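Uncharacterized conserved protein YjbQ/UPF0047 family, ortholog yugU B.subtilis (Clostridium acetobutylicum, PDB 1VMH) is of unknown function but adopts the YjbQ-like fold of the UPF0047 family and assembles as a trimer of identical subunits. Local coordinates at residues D27-I32 / G125-E130; G48-F53 / I111-G116; A59-N64 / S107-I112; E93-A98 / E130-R135. All coordinates share one frame; numbering follows the deposited sequence.

Interaction 1: residues D27-I32 / G125-E130; sequences DQFIDI and GIYFTE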
loop_
_atom_site.group_PDB
_atom_site.type_symbol
_atom_site.label_atom_id
_atom_site.label_comp_id
_atom_site.label_asym_id
_atom_site.label_seq_id
_atom_site.Cartn_x
_atom_site.Cartn_y
_atom_site.Cartn_z
ATOM N N ASP A 27 13.019 2.958 15.442
ATOM C CA ASP A 27 12.283 2.126 14.491
ATOM C C ASP A 27 12.061 0.723 15.034
ATOM O O ASP A 27 12.914 0.174 15.740
ATOM C CB ASP A 27 12.874 2.148 13.072
ATOM C CG ASP A 27 14.294 1.667 12.989
ATOM O OD1 ASP A 27 14.885 1.243 14.007
ATOM O OD2 ASP A 27 14.849 1.713 11.864
ATOM N N GLN A 28 10.904 0.144 14.701
ATOM C CA GLN A 28 10.510 -1.110 15.306
ATOM C C GLN A 28 9.356 -1.745 14.542
ATOM O O GLN A 28 8.455 -1.031 14.106
ATOM C CB GLN A 28 10.062 -0.846 16.749
ATOM C CG GLN A 28 9.892 -2.071 17.626
ATOM C CD GLN A 28 9.442 -1.745 19.015
ATOM O OE1 GLN A 28 9.368 -0.594 19.383
ATOM N NE2 GLN A 28 9.144 -2.770 19.811
ATOM N N PHE A 29 9.400 -3.058 14.356
ATOM C CA PHE A 29 8.263 -3.822 13.847
ATOM C C PHE A 29 7.633 -4.500 15.060
ATOM O O PHE A 29 8.319 -5.234 15.801
ATOM C CB PHE A 29 8.664 -4.907 12.852
ATOM C CG PHE A 29 8.722 -4.465 11.424
ATOM C CD1 PHE A 29 9.211 -3.213 11.054
ATOM C CD2 PHE A 29 8.299 -5.338 10.419
ATOM C CE1 PHE A 29 9.244 -2.841 9.682
ATOM C CE2 PHE A 29 8.380 -4.987 9.099
ATOM C CZ PHE A 29 8.838 -3.762 8.727
ATOM N N ILE A 30 6.356 -4.288 15.271
ATOM C CA ILE A 30 5.608 -4.919 16.366
ATOM C C ILE A 30 4.539 -5.839 15.749
ATOM O O ILE A 30 3.684 -5.397 14.965
ATOM C CB ILE A 30 4.948 -3.870 17.291
ATOM C CG1 ILE A 30 6.035 -2.967 17.911
ATOM C CG2 ILE A 30 4.130 -4.591 18.357
ATOM C CD1 ILE A 30 6.273 -1.683 17.166
ATOM N N ASP A 31 4.588 -7.133 16.090
ATOM C CA ASP A 31 3.661 -8.113 15.532
ATOM C C ASP A 31 2.324 -8.006 16.255
ATOM O O ASP A 31 2.220 -8.362 17.426
ATOM C CB ASP A 31 4.226 -9.524 15.717
ATOM C CG ASP A 31 3.395 -10.579 15.026
ATOM O OD1 ASP A 31 2.203 -10.371 14.789
ATOM O OD2 ASP A 31 3.935 -11.678 14.787
ATOM N N ILE A 32 1.327 -7.481 15.555
ATOM C CA ILE A 32 0.000 -7.263 16.099
ATOM C C ILE A 32 -1.020 -8.263 15.597
ATOM O O ILE A 32 -2.234 -8.088 15.778
ATOM C CB ILE A 32 -0.490 -5.818 15.850
ATOM C CG1 ILE A 32 -0.486 -5.449 14.354
ATOM C CG2 ILE A 32 0.421 -4.871 16.620
ATOM C CD1 ILE A 32 -1.207 -4.145 14.029
ATOM N N GLY A 125 2.641 -12.443 9.046
ATOM C CA GLY A 125 2.065 -11.690 10.177
ATOM C C GLY A 125 1.846 -10.245 9.862
ATOM O O GLY A 125 2.381 -9.732 8.898
ATOM N N ILE A 126 1.032 -9.614 10.703
ATOM C CA ILE A 126 0.610 -8.223 10.551
ATOM C C ILE A 126 1.417 -7.401 11.524
ATOM O O ILE A 126 1.476 -7.743 12.722
ATOM C CB ILE A 126 -0.862 -8.042 10.860
ATOM C CG1 ILE A 126 -1.754 -8.956 10.011
ATOM C CG2 ILE A 126 -1.230 -6.573 10.642
ATOM C CD1 ILE A 126 -3.113 -9.233 10.647
ATOM N N TYR A 127 2.097 -6.355 11.036
ATOM C CA TYR A 127 2.988 -5.526 11.814
ATOM C C TYR A 127 2.620 -4.070 11.834
ATOM O O TYR A 127 2.289 -3.484 10.813
ATOM C CB TYR A 127 4.377 -5.599 11.220
ATOM C CG TYR A 127 5.134 -6.842 11.507
ATOM C CD1 TYR A 127 5.744 -7.010 12.735
ATOM C CD2 TYR A 127 5.291 -7.820 10.559
ATOM C CE1 TYR A 127 6.482 -8.135 13.018
ATOM C CE2 TYR A 127 6.054 -8.932 10.823
ATOM C CZ TYR A 127 6.634 -9.078 12.059
ATOM O OH TYR A 127 7.422 -10.196 12.346
ATOM N N PHE A 128 2.651 -3.483 13.021
ATOM C CA PHE A 128 2.768 -2.035 13.177
ATOM C C PHE A 128 4.244 -1.659 12.975
ATOM O O PHE A 128 5.119 -2.232 13.640
ATOM C CB PHE A 128 2.352 -1.668 14.595
ATOM C CG PHE A 128 2.292 -0.207 14.872
ATOM C CD1 PHE A 128 3.401 0.488 15.225
ATOM C CD2 PHE A 128 1.091 0.488 14.790
ATOM C CE1 PHE A 128 3.342 1.863 15.487
ATOM C CE2 PHE A 128 1.039 1.832 15.081
ATOM C CZ PHE A 128 2.148 2.513 15.403
ATOM N N THR A 129 4.539 -0.742 12.035
ATOM C CA THR A 129 5.896 -0.347 11.700
ATOM C C THR A 129 6.151 1.064 12.270
ATOM O O THR A 129 5.720 2.082 11.700
ATOM C CB THR A 129 6.192 -0.390 10.167
ATOM O OG1 THR A 129 5.341 0.538 9.481
ATOM C CG2 THR A 129 5.791 -1.772 9.615
ATOM N N GLU A 130 6.857 1.121 13.399
ATOM C CA GLU A 130 7.213 2.373 14.025
ATOM C C GLU A 130 8.437 2.927 13.352
ATOM O O GLU A 130 9.451 2.231 13.284
ATOM C CB GLU A 130 7.484 2.137 15.513
ATOM C CG GLU A 130 8.058 3.351 16.261
ATOM C CD GLU A 130 7.035 4.452 16.353
ATOM O OE1 GLU A 130 6.872 5.200 15.376
ATOM O OE2 GLU A 130 6.391 4.591 17.415
#

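Interaction 2: residues G48-F53 / I111-G116; sequences GMAVVF and IIIENG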
loop_
_atom_site.group_PDB
_atom_site.type_symbol
_atom_site.label_atom_id
_atom_site.label_comp_id
_atom_site.label_asym_id
_atom_site.label_seq_id
_atom_site.Cartn_x
_atom_site.Cartn_y
_atom_site.Cartn_z
ATOM N N GLY A 48 -15.417 -12.368 6.056
ATOM C CA GLY A 48 -15.390 -10.916 5.933
ATOM C C GLY A 48 -13.967 -10.414 5.745
ATOM O O GLY A 48 -13.126 -11.136 5.227
ATOM N N MET A 49 -13.704 -9.211 6.232
ATOM C CA MET A 49 -12.417 -8.573 6.133
ATOM C C MET A 49 -12.037 -7.937 7.458
ATOM O O MET A 49 -12.882 -7.390 8.167
ATOM C CB MET A 49 -12.502 -7.443 5.078
ATOM C CG MET A 49 -12.669 -7.882 3.650
ATOM S SD MET A 49 -11.372 -8.955 3.003
ATOM C CE MET A 49 -9.944 -7.960 3.285
ATOM N N ALA A 50 -10.750 -7.987 7.768
ATOM C CA ALA A 50 -10.198 -7.218 8.888
ATOM C C ALA A 50 -9.388 -6.085 8.310
ATOM O O ALA A 50 -8.501 -6.314 7.474
ATOM C CB ALA A 50 -9.294 -8.100 9.697
ATOM N N VAL A 51 -9.682 -4.859 8.740
ATOM C CA VAL A 51 -8.944 -3.678 8.307
ATOM C C VAL A 51 -8.172 -3.146 9.488
ATOM O O VAL A 51 -8.760 -3.023 10.576
ATOM C CB VAL A 51 -9.927 -2.585 7.781
ATOM C CG1 VAL A 51 -9.148 -1.336 7.386
ATOM C CG2 VAL A 51 -10.725 -3.108 6.592
ATOM N N VAL A 52 -6.860 -2.920 9.310
ATOM C CA VAL A 52 -5.962 -2.508 10.339
ATOM C C VAL A 52 -5.382 -1.156 9.931
ATOM O O VAL A 52 -4.738 -1.086 8.904
ATOM C CB VAL A 52 -4.810 -3.525 10.506
ATOM C CG1 VAL A 52 -3.880 -3.138 11.625
ATOM C CG2 VAL A 52 -5.375 -4.928 10.749
ATOM N N PHE A 53 -5.649 -0.105 10.678
ATOM C CA PHE A 53 -5.329 1.283 10.281
ATOM C C PHE A 53 -4.426 1.973 11.328
ATOM O O PHE A 53 -4.701 1.894 12.553
ATOM C CB PHE A 53 -6.623 2.098 10.121
ATOM C CG PHE A 53 -6.426 3.492 9.556
ATOM C CD1 PHE A 53 -6.143 4.566 10.399
ATOM C CD2 PHE A 53 -6.532 3.728 8.197
ATOM C CE1 PHE A 53 -5.969 5.825 9.866
ATOM C CE2 PHE A 53 -6.335 4.982 7.688
ATOM C CZ PHE A 53 -6.033 6.007 8.503
ATOM N N ILE A 111 -6.972 -7.994 5.666
ATOM C CA ILE A 111 -6.777 -9.427 5.658
ATOM C C ILE A 111 -8.161 -10.074 5.540
ATOM O O ILE A 111 -9.123 -9.669 6.193
ATOM C CB ILE A 111 -6.068 -9.885 6.952
ATOM C CG1 ILE A 111 -4.781 -9.076 7.194
ATOM C CG2 ILE A 111 -5.773 -11.394 6.920
ATOM C CD1 ILE A 111 -4.973 -7.833 8.037
ATOM N N ILE A 112 -8.250 -11.106 4.725
ATOM C CA ILE A 112 -9.471 -11.846 4.556
ATOM C C ILE A 112 -9.716 -12.667 5.802
ATOM O O ILE A 112 -8.769 -13.246 6.396
ATOM C CB ILE A 112 -9.366 -12.757 3.349
ATOM C CG1 ILE A 112 -9.268 -11.915 2.064
ATOM C CG2 ILE A 112 -10.582 -13.691 3.246
ATOM C CD1 ILE A 112 -8.624 -12.674 0.843
ATOM N N ILE A 113 -10.977 -12.718 6.210
ATOM C CA ILE A 113 -11.436 -13.605 7.259
ATOM C C ILE A 113 -12.234 -14.719 6.592
ATOM O O ILE A 113 -13.181 -14.438 5.841
ATOM C CB ILE A 113 -12.320 -12.869 8.283
ATOM C CG1 ILE A 113 -11.553 -11.720 8.942
ATOM C CG2 ILE A 113 -12.829 -13.831 9.337
ATOM C CD1 ILE A 113 -12.474 -10.717 9.633
ATOM N N GLU A 114 -11.816 -15.952 6.823
ATOM C CA GLU A 114 -12.474 -17.125 6.235
ATOM C C GLU A 114 -12.591 -18.183 7.316
ATOM O O GLU A 114 -11.591 -18.481 7.984
ATOM C CB GLU A 114 -11.615 -17.651 5.086
ATOM C CG GLU A 114 -12.235 -18.824 4.325
ATOM C CD GLU A 114 -11.284 -19.337 3.267
ATOM O OE1 GLU A 114 -10.186 -19.841 3.610
ATOM O OE2 GLU A 114 -11.623 -19.216 2.075
ATOM N N ASN A 115 -13.777 -18.753 7.493
ATOM C CA ASN A 115 -13.983 -19.725 8.550
ATOM C C ASN A 115 -13.596 -19.215 9.924
ATOM O O ASN A 115 -13.076 -19.965 10.756
ATOM C CB ASN A 115 -13.263 -21.034 8.241
ATOM C CG ASN A 115 -13.770 -21.676 6.981
ATOM O OD1 ASN A 115 -14.982 -21.744 6.758
ATOM N ND2 ASN A 115 -12.860 -22.122 6.133
ATOM N N GLY A 116 -13.843 -17.925 10.139
ATOM C CA GLY A 116 -13.575 -17.292 11.415
ATOM C C GLY A 116 -12.101 -17.104 11.744
ATOM O O GLY A 116 -11.788 -16.816 12.898
#

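Interaction 3: residues A59-N64 / S107-I112; sequences AGITIN and SSQQII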
loop_
_atom_site.group_PDB
_atom_site.type_symbol
_atom_site.label_atom_id
_atom_site.label_comp_id
_atom_site.label_asym_id
_atom_site.label_seq_id
_atom_site.Cartn_x
_atom_site.Cartn_y
_atom_site.Cartn_z
ATOM N N ALA A 59 4.284 6.293 11.353
ATOM C CA ALA A 59 4.247 4.853 11.486
ATOM C C ALA A 59 3.282 4.312 10.407
ATOM O O ALA A 59 2.577 5.066 9.745
ATOM C CB ALA A 59 3.835 4.447 12.861
ATOM N N GLY A 60 3.275 3.004 10.238
ATOM C CA GLY A 60 2.424 2.392 9.246
ATOM C C GLY A 60 2.115 0.955 9.616
ATOM O O GLY A 60 2.333 0.520 10.765
ATOM N N ILE A 61 1.519 0.253 8.653
ATOM C CA ILE A 61 1.148 -1.160 8.814
ATOM C C ILE A 61 1.699 -1.928 7.626
ATOM O O ILE A 61 1.590 -1.470 6.492
ATOM C CB ILE A 61 -0.383 -1.370 8.849
ATOM C CG1 ILE A 61 -1.060 -0.438 9.876
ATOM C CG2 ILE A 61 -0.726 -2.831 9.090
ATOM C CD1 ILE A 61 -0.800 -0.682 11.336
ATOM N N THR A 62 2.307 -3.076 7.856
ATOM C CA THR A 62 2.686 -3.950 6.761
ATOM C C THR A 62 2.430 -5.397 7.121
ATOM O O THR A 62 2.117 -5.697 8.261
ATOM C CB THR A 62 4.173 -3.792 6.359
ATOM O OG1 THR A 62 4.360 -4.358 5.036
ATOM C CG2 THR A 62 5.096 -4.432 7.351
ATOM N N ILE A 63 2.532 -6.294 6.157
ATOM C CA ILE A 63 2.364 -7.762 6.412
ATOM C C ILE A 63 3.619 -8.402 5.884
ATOM O O ILE A 63 3.975 -8.157 4.728
ATOM C CB ILE A 63 1.092 -8.285 5.733
ATOM C CG1 ILE A 63 -0.148 -7.600 6.349
ATOM C CG2 ILE A 63 0.973 -9.791 5.825
ATOM C CD1 ILE A 63 -1.520 -8.013 5.830
ATOM N N ASN A 64 4.296 -9.209 6.686
ATOM C CA ASN A 64 5.547 -9.773 6.221
ATOM C C ASN A 64 5.916 -10.947 7.116
ATOM O O ASN A 64 5.123 -11.383 7.949
ATOM C CB ASN A 64 6.650 -8.703 6.082
ATOM C CG ASN A 64 7.595 -8.977 4.917
ATOM O OD1 ASN A 64 8.235 -10.028 4.884
ATOM N ND2 ASN A 64 7.663 -8.049 3.947
ATOM N N SER A 107 -0.664 3.155 5.296
ATOM C CA SER A 107 -1.461 3.573 6.445
ATOM C C SER A 107 -2.411 2.487 6.937
ATOM O O SER A 107 -2.832 2.544 8.090
ATOM C CB SER A 107 -2.256 4.840 6.087
ATOM O OG SER A 107 -3.058 4.626 4.913
ATOM N N SER A 108 -2.666 1.464 6.134
ATOM C CA SER A 108 -3.523 0.352 6.534
ATOM C C SER A 108 -3.190 -0.874 5.733
ATOM O O SER A 108 -2.562 -0.814 4.664
ATOM C CB SER A 108 -5.000 0.703 6.336
ATOM O OG SER A 108 -5.341 0.733 4.954
ATOM N N GLN A 109 -3.583 -2.009 6.278
ATOM C CA GLN A 109 -3.626 -3.227 5.518
ATOM C C GLN A 109 -4.943 -3.943 5.839
ATOM O O GLN A 109 -5.612 -3.706 6.869
ATOM C CB GLN A 109 -2.424 -4.121 5.785
ATOM C CG GLN A 109 -1.075 -3.457 5.540
ATOM C CD GLN A 109 -0.820 -3.091 4.113
ATOM O OE1 GLN A 109 -1.478 -3.589 3.196
ATOM N NE2 GLN A 109 0.192 -2.235 3.895
ATOM N N GLN A 110 -5.275 -4.911 4.996
ATOM C CA GLN A 110 -6.495 -5.690 5.186
ATOM C C GLN A 110 -6.234 -7.158 4.927
ATOM O O GLN A 110 -5.344 -7.528 4.143
ATOM C CB GLN A 110 -7.693 -5.122 4.444
ATOM C CG GLN A 110 -7.615 -5.121 2.980
ATOM C CD GLN A 110 -8.911 -4.573 2.358
ATOM O OE1 GLN A 110 -10.009 -4.496 3.006
ATOM N NE2 GLN A 110 -8.781 -4.147 1.137
ATOM N N ILE A 111 -6.972 -7.994 5.666
ATOM C CA ILE A 111 -6.777 -9.427 5.658
ATOM C C ILE A 111 -8.161 -10.074 5.540
ATOM O O ILE A 111 -9.123 -9.669 6.193
ATOM C CB ILE A 111 -6.068 -9.885 6.952
ATOM C CG1 ILE A 111 -4.781 -9.076 7.194
ATOM C CG2 ILE A 111 -5.773 -11.394 6.920
ATOM C CD1 ILE A 111 -4.973 -7.833 8.037
ATOM N N ILE A 112 -8.250 -11.106 4.725
ATOM C CA ILE A 112 -9.471 -11.846 4.556
ATOM C C ILE A 112 -9.716 -12.667 5.802
ATOM O O ILE A 112 -8.769 -13.246 6.396
ATOM C CB ILE A 112 -9.366 -12.757 3.349
ATOM C CG1 ILE A 112 -9.268 -11.915 2.064
ATOM C CG2 ILE A 112 -10.582 -13.691 3.246
ATOM C CD1 ILE A 112 -8.624 -12.674 0.843
#

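Interaction 4: residues E93-A98 / E130-R135; sequences EGNSHA and EFDGPR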
loop_
_atom_site.group_PDB
_atom_site.type_symbol
_atom_site.label_atom_id
_atom_site.label_comp_id
_atom_site.label_asym_id
_atom_site.label_seq_id
_atom_site.Cartn_x
_atom_site.Cartn_y
_atom_site.Cartn_z
ATOM N N GLU A 93 11.091 19.219 12.542
ATOM C CA GLU A 93 11.073 18.235 13.633
ATOM C C GLU A 93 12.138 17.182 13.438
ATOM O O GLU A 93 12.562 16.516 14.409
ATOM C CB GLU A 93 9.729 17.564 13.731
ATOM C CG GLU A 93 8.640 18.444 14.230
ATOM C CD GLU A 93 7.366 17.667 14.437
ATOM O OE1 GLU A 93 7.466 16.466 14.774
ATOM O OE2 GLU A 93 6.292 18.239 14.225
ATOM N N GLY A 94 12.567 17.022 12.194
ATOM C CA GLY A 94 13.666 16.111 11.899
ATOM C C GLY A 94 13.240 14.666 11.747
ATOM O O GLY A 94 14.041 13.739 11.916
ATOM N N ASN A 95 11.972 14.461 11.438
ATOM C CA ASN A 95 11.449 13.094 11.254
ATOM C C ASN A 95 10.832 12.832 9.898
ATOM O O ASN A 95 10.067 11.868 9.725
ATOM C CB ASN A 95 10.495 12.732 12.400
ATOM C CG ASN A 95 9.342 13.669 12.498
ATOM O OD1 ASN A 95 9.202 14.561 11.664
ATOM N ND2 ASN A 95 8.500 13.496 13.521
ATOM N N SER A 96 11.239 13.605 8.893
ATOM C CA SER A 96 10.750 13.332 7.556
ATOM C C SER A 96 11.078 11.903 7.085
ATOM O O SER A 96 10.313 11.298 6.318
ATOM C CB SER A 96 11.258 14.355 6.535
ATOM O OG SER A 96 10.507 15.544 6.639
ATOM N N HIS A 97 12.232 11.379 7.483
ATOM C CA HIS A 97 12.565 9.979 7.120
ATOM C C HIS A 97 11.424 9.045 7.511
ATOM O O HIS A 97 11.055 8.102 6.781
ATOM C CB HIS A 97 13.865 9.541 7.795
ATOM C CG HIS A 97 13.797 9.503 9.288
ATOM N ND1 HIS A 97 13.806 10.647 10.051
ATOM C CD2 HIS A 97 13.716 8.471 10.161
ATOM C CE1 HIS A 97 13.729 10.325 11.331
ATOM N NE2 HIS A 97 13.679 9.011 11.427
ATOM N N ALA A 98 10.865 9.294 8.676
ATOM C CA ALA A 98 9.766 8.479 9.215
ATOM C C ALA A 98 8.492 8.687 8.403
ATOM O O ALA A 98 7.758 7.729 8.142
ATOM C CB ALA A 98 9.520 8.796 10.650
ATOM N N GLU A 130 6.857 1.121 13.399
ATOM C CA GLU A 130 7.213 2.373 14.025
ATOM C C GLU A 130 8.437 2.927 13.352
ATOM O O GLU A 130 9.451 2.231 13.284
ATOM C CB GLU A 130 7.484 2.137 15.513
ATOM C CG GLU A 130 8.058 3.351 16.261
ATOM C CD GLU A 130 7.035 4.452 16.353
ATOM O OE1 GLU A 130 6.872 5.200 15.376
ATOM O OE2 GLU A 130 6.391 4.591 17.415
ATOM N N PHE A 131 8.385 4.202 12.947
ATOM C CA PHE A 131 9.568 4.907 12.463
ATOM C C PHE A 131 10.029 6.145 13.264
ATOM O O PHE A 131 11.054 6.754 12.910
ATOM C CB PHE A 131 9.405 5.253 10.992
ATOM C CG PHE A 131 9.206 4.031 10.123
ATOM C CD1 PHE A 131 10.221 3.087 9.989
ATOM C CD2 PHE A 131 8.000 3.819 9.469
ATOM C CE1 PHE A 131 10.052 1.963 9.184
ATOM C CE2 PHE A 131 7.815 2.689 8.666
ATOM C CZ PHE A 131 8.819 1.773 8.539
ATOM N N ASP A 132 9.291 6.501 14.309
ATOM C CA ASP A 132 9.637 7.638 15.196
ATOM C C ASP A 132 9.311 7.360 16.650
ATOM O O ASP A 132 8.653 8.159 17.314
ATOM C CB ASP A 132 8.941 8.917 14.734
ATOM C CG ASP A 132 9.494 10.169 15.420
ATOM O OD1 ASP A 132 10.701 10.209 15.755
ATOM O OD2 ASP A 132 8.701 11.113 15.588
ATOM N N GLY A 133 9.760 6.210 17.145
ATOM C CA GLY A 133 9.544 5.868 18.552
ATOM C C GLY A 133 10.675 6.408 19.411
ATOM O O GLY A 133 11.607 7.010 18.896
ATOM N N PRO A 134 10.605 6.167 20.722
ATOM C CA PRO A 134 9.557 5.465 21.467
ATOM C C PRO A 134 8.374 6.393 21.752
ATOM O O PRO A 134 8.548 7.551 22.163
ATOM C CB PRO A 134 10.276 5.068 22.759
ATOM C CG PRO A 134 11.239 6.155 22.974
ATOM C CD PRO A 134 11.700 6.594 21.614
ATOM N N ARG A 135 7.173 5.889 21.524
ATOM C CA ARG A 135 5.969 6.679 21.664
ATOM C C ARG A 135 4.796 5.807 22.094
ATOM O O ARG A 135 4.792 4.587 21.921
ATOM C CB ARG A 135 5.626 7.382 20.347
ATOM C CG ARG A 135 6.535 8.546 19.983
ATOM C CD ARG A 135 6.095 9.187 18.685
ATOM N NE ARG A 135 6.959 10.289 18.268
ATOM C CZ ARG A 135 6.827 11.559 18.648
ATOM N NH1 ARG A 135 5.854 11.936 19.473
ATOM N NH2 ARG A 135 7.676 12.468 18.191
HETATM O O HOH W 1 13.334 7.979 14.063
#

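Interaction 1: residues D27-I32 / G125-E130
An antiparallel pair of strands, 28-31 against 125-130, forms one side of the small three-stranded sheet of this fold, and four consecutive residue pairs from Gln28-Glu130 to Asp31-Tyr127 face each other across it. Gln28 and Glu130 exchange two backbone bonds, Gln28 N to Glu130 O at 2.9 Å and Glu130 N to Gln28 O at 2.8 Å. Ile30 and Phe128 repeat the pattern, and the bond from Ile30 N to Phe128 O is nearly straight at 170°. A last bond, Ile32 N to Ile126 O, carries the pairing up to the start of helix 33-43.

Phe29, Asp31, Tyr127 and Thr129 share one face of the sheet. There CG2 of Thr129 sits over a face of the Phe29 ring, 3.8 Å from its centroid, in a CH-pi contact. The Phe29 and Tyr127 rings meet obliquely, their planes 53° apart, with Phe29 CB 3.6 Å from Tyr127 CD1. Helix 69-82 lies against Phe29 on this face, while Tyr127 OH bonds to the backbone O of Glu65.

On the other face Ile30 CD1 approaches Phe128 CD1 at 4.1 Å. A chi1 of -174° turns the Phe128 ring away from strand 28-31, toward Leu21 and Ala59. This alternation of hydrogen-bonded and non-hydrogen-bonded pairs is the signature of an antiparallel beta sheet, in which 28-31 is an outermost strand within this chain.

Interaction 2: residues G48-F53 / I111-G116
Gly48 and Ile113 form a hydrogen-bonded antiparallel pair, and Ala50 and Ile111 form the next one along strands 48-53 and 111-114. Ala50 N reaches Ile111 O at 2.8 Å in an almost straight bond of 176°. Ile113 N lies 2.8 Å from Gly48 O, but it comes from above the carbonyl plane, 44° out of it.

Between these pairs, Met49 and Ile112 share a face. Bends at both chi2 and chi3 fold the methionine chain back, bringing SD to 3.8 Å from Ile112 CG1 and CE to 3.5 Å from Ile111 O. On the other face Ile113 CD1 reaches diagonally over the Met49 backbone to 4.1 Å from Ala50 CB, and Ile111 CD1 meets Val52 CG2 at 4.0 Å.

Farther out, Val36 and Val40 of helix 33-43 pack on the face of Ala50, Val52 and Ile113. Strand 136-143 flanks 48-53 along its second edge. Ile144 of the second subunit packs on Met49, and Val16 of that subunit on Ile112. The side chains that meet here are apolar throughout, so polarity is confined to the backbone, where paired N-H and C=O groups satisfy one another between an apolar face packed by helix 33-43 and one met by the second subunit.

Interaction 3: residues A59-N64 / S107-I112
Strands 59-64 and 108-112 run in roughly the same direction, 32° apart, with their axes 5.8 Å from each other at closest approach. The closest CA pair is Ile61 and Ser108, 5.4 Å apart. The two strands belong to different sheets and are joined through side chains, without a backbone-to-backbone hydrogen bond.

Gln109 carries the contact. With CG beside the backbone N and a bend at chi2, its amide turns back over strand 59-64, where NE2 donates to Ile61 O at 3.0 Å. The bond is fairly straight, 166°, and the oxygen lies in the plane of the amide, yet NE2 stands above the Ile61 carbonyl plane, 38° out of it. The aliphatic part of the same chain runs alongside Ile61 but points the other way, with Gln109 CG 3.6 Å from Ile61 CG2. One side chain thus offers both a polar tie and an apolar surface to its neighbour.

Ile63 continues the apolar strip. Its extended CG1 branch carries CD1 to 3.7 Å from Ile111 CG1 and to 4.0 Å from Gln109 CB.

Thr62, pointing away from this contact, instead bonds through OG1 to Ser103 OG of the second subunit. Gln110 bonds to Gln110 of both other subunits. Strand 59-65 pairs on its other side with 124-130, whereas 108-114 pairs with 48-53, so the contact spans the junction of the small and the large sheet, just beyond the end of helix 96-105 and within the subunit interface, where Gln109 packs on Ser107 of the second subunit.

Interaction 4: residues E93-A98 / E130-R135
Asn95 and Asp132 meet through their side chains: ND2 of Asn95 donates to OD2 of Asp132 at 3.2 Å in a nearly straight bond of 172°. The acceptor lies in the amide plane of Asn95, but the amide approaches from above the carboxylate plane, and the two flat groups stand almost perpendicular, 82° apart. Asn95 occupies the N-cap position of helix 96-105, yet its first torsion (chi1 59°), which sets CG between the backbone N and the carbonyl carbon, directs the amide across to Asp132, and the side chain makes no capping bond.

Asp132 has its CG anti to the backbone N, which extends the carboxylate toward Asn95. Arg135 NH2 reaches the same OD2 at 3.1 Å as a salt bridge, from the opposite face of the carboxylate. The backbone N of Asp132 is in turn held by Glu130 OE1 at 2.9 Å, and Glu130 is itself tied to Arg137 and Thr23.

Beside this polar cluster, Ala98 CB fits against the loop, 3.6 Å from Phe131 CB and 3.4 Å from Phe131 O. The Phe131 ring heads away, packing on Lys101 and Met105 of the same helix. A water at the edge of the His97 ring, in its plane, is 2.9 Å from His97 NE2 and donates to Phe131 O.

One carboxylate oxygen thus gathers an amide and a guanidinium on its two faces. Its negative charge is probably balanced mainly by Arg135, and the neutral amide of Asn95 adds a directional link that ties the helix start to the loop 131-135.

Overall arrangement
From the N terminus, strand 28-31 is paired only when the chain returns as 125-130, closing the widest loop, interaction 1. Interactions 2 and 3 nest inside it: 48-53 and then 59-64 are both met by strand 108-114, so the two contacts share Ile111 and Ile112. Interaction 4 begins within these loops, at 93-98, but closes beyond them at 130-135, and therefore crosses the other three; it shares Glu130 with interaction 1. Interaction 2 builds the large sheet and interaction 1 the small one, interaction 3 bridges them, and interaction 4 fastens helix 96-105 to the loop leaving the small sheet, its centre about 29 Å from that of interaction 2.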